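Local coordinates for Rv1989c (MbcT) (Mycobacterium tuberculosis, PDB 6FKG), which degrades NAD(+) by phosphorolysis as the toxin of a type II toxin-antitoxin pair, killing the cell unless its antitoxin MbcA blocks the active site, at residues His92-Thr97 with Leu167-Ser172. Residues are numbered along the deposited sequence; the frame is centred on the assembly and turned at random.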
# COMPACT_ATOMS: atom_id res chain seq x y z
N HIS B 92 5.43 48.00 6.73
CA HIS B 92 6.71 48.33 6.14
C HIS B 92 6.58 49.09 4.85
O HIS B 92 5.87 48.66 3.95
CB HIS B 92 7.51 47.05 5.88
CG HIS B 92 7.55 46.13 7.04
ND1 HIS B 92 8.25 46.43 8.19
CD2 HIS B 92 6.96 44.93 7.25
CE1 HIS B 92 8.10 45.43 9.05
NE2 HIS B 92 7.32 44.51 8.51
N THR B 93 7.27 50.21 4.78
CA THR B 93 7.35 50.99 3.57
C THR B 93 8.63 50.59 2.86
O THR B 93 9.71 50.75 3.41
CB THR B 93 7.37 52.49 3.88
OG1 THR B 93 6.21 52.83 4.64
CG2 THR B 93 7.41 53.30 2.60
N ILE B 94 8.50 50.07 1.64
CA ILE B 94 9.63 49.50 0.92
C ILE B 94 9.69 50.09 -0.48
O ILE B 94 8.78 49.91 -1.28
CB ILE B 94 9.53 47.96 0.83
CG1 ILE B 94 9.56 47.35 2.24
CG2 ILE B 94 10.67 47.40 -0.05
CD1 ILE B 94 9.09 45.90 2.32
N ASP B 95 10.76 50.83 -0.74
CA ASP B 95 10.99 51.40 -2.06
C ASP B 95 11.50 50.32 -3.03
O ASP B 95 12.47 49.61 -2.74
CB ASP B 95 12.00 52.55 -2.00
CG ASP B 95 11.39 53.84 -1.48
OD1 ASP B 95 10.15 53.97 -1.48
OD2 ASP B 95 12.17 54.74 -1.09
N VAL B 96 10.83 50.22 -4.17
CA VAL B 96 11.20 49.26 -5.21
C VAL B 96 11.76 50.03 -6.41
O VAL B 96 11.12 50.97 -6.89
CB VAL B 96 10.00 48.40 -5.65
CG1 VAL B 96 10.39 47.45 -6.77
CG2 VAL B 96 9.44 47.64 -4.45
N THR B 97 12.94 49.63 -6.89
CA THR B 97 13.60 50.36 -7.97
C THR B 97 13.96 49.46 -9.15
O THR B 97 14.67 48.47 -8.99
CB THR B 97 14.89 51.05 -7.47
OG1 THR B 97 14.57 51.90 -6.36
CG2 THR B 97 15.54 51.88 -8.59
N LEU B 167 15.27 46.63 -3.65
CA LEU B 167 14.29 46.73 -2.58
C LEU B 167 14.96 47.38 -1.38
O LEU B 167 15.99 46.91 -0.92
CB LEU B 167 13.73 45.35 -2.21
CG LEU B 167 12.44 44.86 -2.84
CD1 LEU B 167 12.55 44.83 -4.35
CD2 LEU B 167 12.14 43.47 -2.31
N GLN B 168 14.39 48.47 -0.89
CA GLN B 168 14.98 49.18 0.24
C GLN B 168 13.93 49.51 1.28
O GLN B 168 12.97 50.24 1.00
CB GLN B 168 15.66 50.46 -0.23
CG GLN B 168 16.91 50.22 -1.07
CD GLN B 168 17.48 51.51 -1.65
OE1 GLN B 168 16.76 52.29 -2.28
NE2 GLN B 168 18.77 51.73 -1.44
N LEU B 169 14.11 48.96 2.48
CA LEU B 169 13.20 49.25 3.59
C LEU B 169 13.39 50.69 4.04
O LEU B 169 14.50 51.08 4.40
CB LEU B 169 13.46 48.30 4.76
CG LEU B 169 12.58 48.52 5.99
CD1 LEU B 169 11.11 48.24 5.64
CD2 LEU B 169 13.05 47.65 7.15
N ARG B 170 12.32 51.48 4.00
CA ARG B 170 12.40 52.90 4.35
C ARG B 170 11.90 53.15 5.76
O ARG B 170 12.41 54.01 6.45
CB ARG B 170 11.58 53.75 3.37
CG ARG B 170 12.15 53.84 1.97
CD ARG B 170 13.66 53.99 2.00
NE ARG B 170 14.16 54.70 0.83
CZ ARG B 170 15.38 54.55 0.32
NH1 ARG B 170 16.24 53.70 0.87
NH2 ARG B 170 15.73 55.25 -0.75
N GLN B 171 10.90 52.39 6.17
CA GLN B 171 10.21 52.69 7.42
C GLN B 171 9.39 51.49 7.87
O GLN B 171 8.88 50.76 7.04
CB GLN B 171 9.31 53.92 7.23
CG GLN B 171 8.48 54.32 8.42
CD GLN B 171 7.45 55.37 8.06
OE1 GLN B 171 6.25 55.16 8.21
NE2 GLN B 171 7.92 56.50 7.55
N SER B 172 9.29 51.28 9.18
CA SER B 172 8.40 50.26 9.75
C SER B 172 7.64 50.89 10.91
O SER B 172 8.25 51.55 11.75
CB SER B 172 9.18 49.03 10.25
OG SER B 172 9.92 48.40 9.22
O HOH W 1 5.61 52.06 7.18
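The carbonyl oxygen of T93 takes two backbone donors from the neighbouring strand: R170 N at 2.8 Å and, weakly, Q171 N at 3.4 Å from T93 O. In return T93 N gives a bond to Q171 O (2.8 Å, 167° at the hydrogen). Two residues thus face one, and the antiparallel register slips by a residue between T93 and I94. Beyond the slip, D95 and Q168 exchange a pair of N-H to O=C bonds.

R170, the extra residue, reaches back toward D95. Its chain bends at chi2 (-40°), which swings CD and NE over to the carboxylate, where NE and D95 OD2 form a salt bridge at 2.8 Å. Carboxylate and guanidinium planes stand 75° apart, and the hydrogen bond within the pair is weak. The other oxygen, D95 OD1, is held by T24 on strand 19-30. On the face of T93, D95, Q168 and Q171 a water bridges T93 OG1 and, weakly, Q171 OE1.

H92, I94, V96, L167, L169 and S172 occupy the opposite face. S172 OG meets the H92 ring in its plane, at the edge, 2.8 Å from ND1, while T29 binds NE2; gripped at both nitrogens, the imidazole has its rotation fixed. L169 CD1 lies 3.8 Å from both H92 CB and I94 CG1. The side chains of L167 and V96 lie side by side, pointing the same way, with L167 CD1 4.2 Å from both V96 CG1 and V96 CG2, and both residues continue inward onto strand 150-156.

Strand 89-103, flanked by strands 19-30 and 167-174, here carries a classic beta bulge, with R170 and Q171 opposite T93, in the mixed sheet of the RES domain, a member of the ADP-ribosyl clan.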